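Local coordinates for uncharacterized protein (Legionella pneumophila subsp. pneumophila, PDB 5L0L) that is of unknown function but carries a HIT-related domain, here as a fragment of a longer, predicted membrane protein, and may resemble nucleotide-binding HIT-like proteins, at residues 15-20 with 65-70; 24-29 with 188-193. All coordinates share one frame; numbering follows the deposited sequence.

Contact 1 (15-20 with 65-70); sequences WSIDYT and SAFNRP
A small buried cluster between the loop after strand 3-5 and the loop before helix 73-92 brings the outer end of the Phe67 ring against Ser16 and Ile17. Ile17 meets the ring at its edge, near the ring plane, with CG1 lying 3.9 Å from Phe67 CZ and 4.0 Å from Phe67 CE2; the two side chains cross at about a right angle. This methylene reaches the ring because CG1 sits beside the backbone N of Ile17, opposite the carbonyl carbon (chi1 -62°). Ser16 comes in obliquely, its OG 3.7 Å from Phe67 CZ and its CB 4.0 Å from that same atom. Ser16 OG packs against the ring while hydrogen-bonded to His14 ND1, so the buried oxygen is satisfied within its own loop. Pro124 touches both Ser16 and Phe67, and the ring of Tyr10 stacks edge-to-face with Phe67. Beyond the ring, Arg69 folds its guanidinium back onto its own loop: NE donates to Ser65 O at 2.8 Å, on a carbonyl lone pair, and NH1 to Pro70 O at 2.8 Å, while NH2 pairs with Glu75. The end of an aromatic ring thus rests against the other loop, a loop-to-loop contact packed beside Arg54 of strand 51-58.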
loop_
_atom_site.group_PDB
_atom_site.type_symbol
_atom_site.label_atom_id
_atom_site.label_comp_id
_atom_site.label_asym_id
_atom_site.label_seq_id
_atom_site.Cartn_x
_atom_site.Cartn_y
_atom_site.Cartn_z
ATOM N N TRP A 15 -14.593 19.169 -4.302
ATOM C CA TRP A 15 -13.260 19.018 -3.675
ATOM C C TRP A 15 -12.291 18.069 -4.426
ATOM O O TRP A 15 -11.073 18.222 -4.353
ATOM C CB TRP A 15 -13.397 18.597 -2.186
ATOM C CG TRP A 15 -14.126 17.312 -1.981
ATOM C CD1 TRP A 15 -15.455 17.158 -1.682
ATOM C CD2 TRP A 15 -13.577 15.983 -2.080
ATOM N NE1 TRP A 15 -15.766 15.816 -1.592
ATOM C CE2 TRP A 15 -14.636 15.072 -1.828
ATOM C CE3 TRP A 15 -12.294 15.477 -2.357
ATOM C CZ2 TRP A 15 -14.453 13.679 -1.845
ATOM C CZ3 TRP A 15 -12.104 14.088 -2.373
ATOM C CH2 TRP A 15 -13.187 13.204 -2.117
ATOM N N SER A 16 -12.840 17.072 -5.125
ATOM C CA SER A 16 -12.049 16.138 -5.951
ATOM C C SER A 16 -11.304 16.807 -7.123
ATOM O O SER A 16 -10.283 16.291 -7.585
ATOM C CB SER A 16 -12.961 15.031 -6.504
ATOM O OG SER A 16 -13.915 15.596 -7.403
ATOM N N ILE A 17 -11.838 17.923 -7.614
ATOM C CA ILE A 17 -11.229 18.659 -8.715
ATOM C C ILE A 17 -10.489 19.862 -8.144
ATOM O O ILE A 17 -9.310 20.051 -8.451
ATOM C CB ILE A 17 -12.285 19.056 -9.793
ATOM C CG1 ILE A 17 -12.911 17.777 -10.398
ATOM C CG2 ILE A 17 -11.659 19.950 -10.879
ATOM C CD1 ILE A 17 -14.009 18.007 -11.417
ATOM N N ASP A 18 -11.167 20.647 -7.298
ATOM C CA ASP A 18 -10.545 21.800 -6.613
ATOM C C ASP A 18 -9.833 21.283 -5.354
ATOM O O ASP A 18 -10.167 21.656 -4.212
ATOM C CB ASP A 18 -11.592 22.877 -6.283
ATOM C CG ASP A 18 -10.971 24.188 -5.763
ATOM O OD1 ASP A 18 -9.732 24.389 -5.847
ATOM O OD2 ASP A 18 -11.742 25.022 -5.247
ATOM N N TYR A 19 -8.845 20.424 -5.582
ATOM C CA TYR A 19 -8.230 19.658 -4.480
ATOM C C TYR A 19 -7.365 20.469 -3.530
ATOM O O TYR A 19 -7.131 20.005 -2.382
ATOM C CB TYR A 19 -7.422 18.474 -5.017
ATOM C CG TYR A 19 -6.100 18.833 -5.669
ATOM C CD1 TYR A 19 -6.008 19.142 -7.034
ATOM C CD2 TYR A 19 -4.928 18.824 -4.917
ATOM C CE1 TYR A 19 -4.782 19.454 -7.612
ATOM C CE2 TYR A 19 -3.718 19.137 -5.481
ATOM C CZ TYR A 19 -3.639 19.442 -6.823
ATOM O OH TYR A 19 -2.404 19.742 -7.333
ATOM N N THR A 20 -6.890 21.648 -3.984
ATOM C CA THR A 20 -6.006 22.499 -3.138
ATOM C C THR A 20 -6.763 23.405 -2.183
ATOM O O THR A 20 -6.135 23.948 -1.276
ATOM C CB THR A 20 -5.022 23.413 -3.937
ATOM O OG1 THR A 20 -5.757 24.446 -4.612
ATOM C CG2 THR A 20 -4.178 22.610 -4.940
ATOM N N SER A 65 -11.475 12.951 -16.537
ATOM C CA SER A 65 -11.245 11.790 -17.387
ATOM C C SER A 65 -10.536 10.666 -16.609
ATOM O O SER A 65 -10.538 9.542 -17.060
ATOM C CB SER A 65 -10.422 12.133 -18.621
ATOM O OG SER A 65 -9.097 12.484 -18.262
ATOM N N ALA A 66 -9.908 11.002 -15.477
ATOM C CA ALA A 66 -9.271 9.998 -14.604
ATOM C C ALA A 66 -10.144 9.517 -13.434
ATOM O O ALA A 66 -9.606 8.877 -12.488
ATOM C CB ALA A 66 -7.950 10.544 -14.088
ATOM N N PHE A 67 -11.453 9.791 -13.477
ATOM C CA PHE A 67 -12.410 9.271 -12.507
ATOM C C PHE A 67 -13.120 8.054 -13.037
ATOM O O PHE A 67 -13.331 7.913 -14.255
ATOM C CB PHE A 67 -13.509 10.281 -12.156
ATOM C CG PHE A 67 -13.044 11.552 -11.503
ATOM C CD1 PHE A 67 -11.834 11.646 -10.801
ATOM C CD2 PHE A 67 -13.872 12.685 -11.548
ATOM C CE1 PHE A 67 -11.460 12.844 -10.200
ATOM C CE2 PHE A 67 -13.495 13.876 -10.955
ATOM C CZ PHE A 67 -12.289 13.952 -10.261
ATOM N N ASN A 68 -13.503 7.155 -12.132
ATOM C CA ASN A 68 -14.463 6.086 -12.444
ATOM C C ASN A 68 -14.106 5.253 -13.675
ATOM O O ASN A 68 -14.915 5.088 -14.598
ATOM C CB ASN A 68 -15.881 6.697 -12.570
ATOM C CG ASN A 68 -16.314 7.443 -11.308
ATOM O OD1 ASN A 68 -15.798 7.213 -10.211
ATOM N ND2 ASN A 68 -17.260 8.336 -11.451
ATOM N N ARG A 69 -12.900 4.709 -13.679
ATOM C CA ARG A 69 -12.471 3.885 -14.784
ATOM C C ARG A 69 -11.342 2.976 -14.339
ATOM O O ARG A 69 -10.693 3.263 -13.304
ATOM C CB ARG A 69 -12.035 4.753 -15.965
ATOM C CG ARG A 69 -10.840 5.669 -15.729
ATOM C CD ARG A 69 -10.243 6.095 -17.073
ATOM N NE ARG A 69 -9.152 7.070 -16.982
ATOM C CZ ARG A 69 -7.867 6.774 -16.768
ATOM N NH1 ARG A 69 -7.469 5.504 -16.565
ATOM N NH2 ARG A 69 -6.958 7.754 -16.782
ATOM N N PRO A 70 -11.073 1.925 -15.120
ATOM C CA PRO A 70 -9.850 1.193 -14.883
ATOM C C PRO A 70 -8.616 2.066 -15.066
ATOM O O PRO A 70 -8.591 2.978 -15.938
ATOM C CB PRO A 70 -9.861 0.096 -15.989
ATOM C CG PRO A 70 -11.304 -0.055 -16.362
ATOM C CD PRO A 70 -11.856 1.340 -16.246
#

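Contact 2 (24-29 with 188-193)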
loop_
_atom_site.group_PDB
_atom_site.type_symbol
_atom_site.label_atom_id
_atom_site.label_comp_id
_atom_site.label_asym_id
_atom_site.label_seq_id
_atom_site.Cartn_x
_atom_site.Cartn_y
_atom_site.Cartn_z
ATOM N N THR A 24 -4.117 22.014 2.047
ATOM C CA THR A 24 -3.217 20.989 2.585
ATOM C C THR A 24 -2.221 20.430 1.565
ATOM O O THR A 24 -1.552 19.447 1.839
ATOM C CB THR A 24 -3.992 19.816 3.226
ATOM O OG1 THR A 24 -4.680 19.055 2.235
ATOM C CG2 THR A 24 -4.989 20.328 4.241
ATOM N N SER A 25 -2.074 21.098 0.427
ATOM C CA SER A 25 -1.197 20.567 -0.605
ATOM C C SER A 25 0.303 20.732 -0.264
ATOM O O SER A 25 0.766 21.835 0.094
ATOM C CB SER A 25 -1.550 21.197 -1.964
ATOM O OG SER A 25 -0.711 20.641 -2.959
ATOM N N ILE A 26 1.043 19.641 -0.414
ATOM C CA ILE A 26 2.481 19.601 -0.256
ATOM C C ILE A 26 3.169 19.804 -1.611
ATOM O O ILE A 26 4.076 20.633 -1.718
ATOM C CB ILE A 26 2.950 18.280 0.375
ATOM C CG1 ILE A 26 2.355 18.139 1.790
ATOM C CG2 ILE A 26 4.482 18.153 0.374
ATOM C CD1 ILE A 26 2.348 16.712 2.328
ATOM N N ALA A 27 2.767 19.032 -2.612
ATOM C CA ALA A 27 3.486 19.041 -3.918
ATOM C C ALA A 27 2.693 18.418 -5.028
ATOM O O ALA A 27 1.747 17.665 -4.789
ATOM C CB ALA A 27 4.843 18.331 -3.803
ATOM N N VAL A 28 3.114 18.724 -6.266
ATOM C CA VAL A 28 2.733 17.962 -7.428
ATOM C C VAL A 28 3.993 17.281 -7.972
ATOM O O VAL A 28 5.072 17.888 -8.049
ATOM C CB VAL A 28 2.035 18.837 -8.496
ATOM C CG1 VAL A 28 1.812 18.075 -9.787
ATOM C CG2 VAL A 28 0.692 19.355 -7.971
ATOM N N ILE A 29 3.845 16.016 -8.347
ATOM C CA ILE A 29 4.952 15.168 -8.787
ATOM C C ILE A 29 4.565 14.542 -10.128
ATOM O O ILE A 29 3.493 13.942 -10.238
ATOM C CB ILE A 29 5.300 14.112 -7.730
ATOM C CG1 ILE A 29 5.485 14.850 -6.376
ATOM C CG2 ILE A 29 6.496 13.269 -8.195
ATOM C CD1 ILE A 29 6.015 14.106 -5.170
ATOM N N LEU A 188 9.682 20.979 3.414
ATOM C CA LEU A 188 11.112 21.095 3.611
ATOM C C LEU A 188 11.825 19.753 3.496
ATOM O O LEU A 188 12.845 19.652 2.801
ATOM C CB LEU A 188 11.443 21.785 4.933
ATOM C CG LEU A 188 12.942 21.967 5.205
ATOM C CD1 LEU A 188 13.604 22.779 4.110
ATOM C CD2 LEU A 188 13.153 22.621 6.566
ATOM N N LYS A 189 11.300 18.719 4.161
ATOM C CA LYS A 189 11.954 17.421 4.114
ATOM C C LYS A 189 11.931 16.864 2.681
ATOM O O LYS A 189 12.903 16.274 2.237
ATOM C CB LYS A 189 11.331 16.427 5.107
ATOM C CG LYS A 189 11.556 16.764 6.578
ATOM C CD LYS A 189 13.005 16.884 6.940
ATOM C CE LYS A 189 13.284 17.039 8.435
ATOM N NZ LYS A 189 14.715 17.475 8.510
ATOM N N LEU A 190 10.844 17.080 1.962
ATOM C CA LEU A 190 10.768 16.638 0.575
ATOM C C LEU A 190 11.752 17.400 -0.303
ATOM O O LEU A 190 12.481 16.792 -1.112
ATOM C CB LEU A 190 9.344 16.785 0.052
ATOM C CG LEU A 190 9.114 16.389 -1.413
ATOM C CD1 LEU A 190 9.538 14.968 -1.691
ATOM C CD2 LEU A 190 7.661 16.643 -1.769
ATOM N N ALA A 191 11.796 18.723 -0.119
ATOM C CA ALA A 191 12.703 19.558 -0.920
ATOM C C ALA A 191 14.150 19.162 -0.638
ATOM O O ALA A 191 14.953 19.067 -1.584
ATOM C CB ALA A 191 12.469 21.037 -0.671
ATOM N N GLU A 192 14.479 18.892 0.627
ATOM C CA GLU A 192 15.832 18.419 0.970
ATOM C C GLU A 192 16.139 17.089 0.299
ATOM O O GLU A 192 17.235 16.868 -0.245
ATOM C CB GLU A 192 16.010 18.291 2.475
ATOM C CG GLU A 192 16.130 19.642 3.163
ATOM C CD GLU A 192 16.011 19.608 4.668
ATOM O OE1 GLU A 192 15.609 18.596 5.256
ATOM O OE2 GLU A 192 16.302 20.641 5.300
ATOM N N TYR A 193 15.172 16.193 0.373
ATOM C CA TYR A 193 15.371 14.847 -0.170
ATOM C C TYR A 193 15.627 14.884 -1.665
ATOM O O TYR A 193 16.490 14.142 -2.176
ATOM C CB TYR A 193 14.203 13.893 0.153
ATOM C CG TYR A 193 14.574 12.473 -0.238
ATOM C CD1 TYR A 193 15.522 11.755 0.498
ATOM C CD2 TYR A 193 14.076 11.895 -1.397
ATOM C CE1 TYR A 193 15.910 10.473 0.126
ATOM C CE2 TYR A 193 14.461 10.621 -1.777
ATOM C CZ TYR A 193 15.361 9.907 -1.023
ATOM O OH TYR A 193 15.749 8.625 -1.419
#
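Apolar contact between Leu190 and the neighbouring pair Ile26 and Ala27 joins strand 25-31 to helix 176-194. A single methyl of the leucine does the touching: Leu190 CD2 lies 3.9 Å from Ala27 CB and 4.1 Å from Ile26 CG2. The leucine reaches the strand with CG anti to its backbone N (chi1 179°), while Ile26 presents its CG2 branch. Leu183, Phe186 and Lys187 of the same helix also pack on Ile26, and Ile29 lies close by, its own side chain resting on Leu85 of helix 73-92.

The backbone explains why two successive strand residues can serve one methyl. Ile26 and Ala27 both pair with Val39 of strand 35-41 in a classic beta bulge, and the CB atoms of both residues point toward the helix. Here the helix packs on a face of the six-stranded antiparallel sheet, an alpha-on-beta layer consistent with a HIT-like fold.

Lys189 and Glu192 take no part in the contact with the strand and form a salt bridge, NZ to OE1, at 3.6 Å; Lys92 NZ donates to Lys189 O. Tyr193 packs on Leu85, Gln88 and Lys92 and also on Val73 of the second subunit.

Overall arrangement
Both contacts are buried and small, but they join different kinds of elements. Contact 1 brings together two irregular loops, one following strand 3-5 and the other preceding helix 73-92; contact 2 sets a helix on a strand of the six-stranded sheet. Their chemistry differs accordingly: an aromatic ring meets a serine and an isoleucine in the first, whereas the second is wholly aliphatic. Although their centres are about 21 Å apart, three residues separate 15-20 from 24-29, and the two contacts touch where the side chain of Tyr19 packs on Val28. Tyr193, on the same helix segment as Leu190, packs on Val73 of the second subunit.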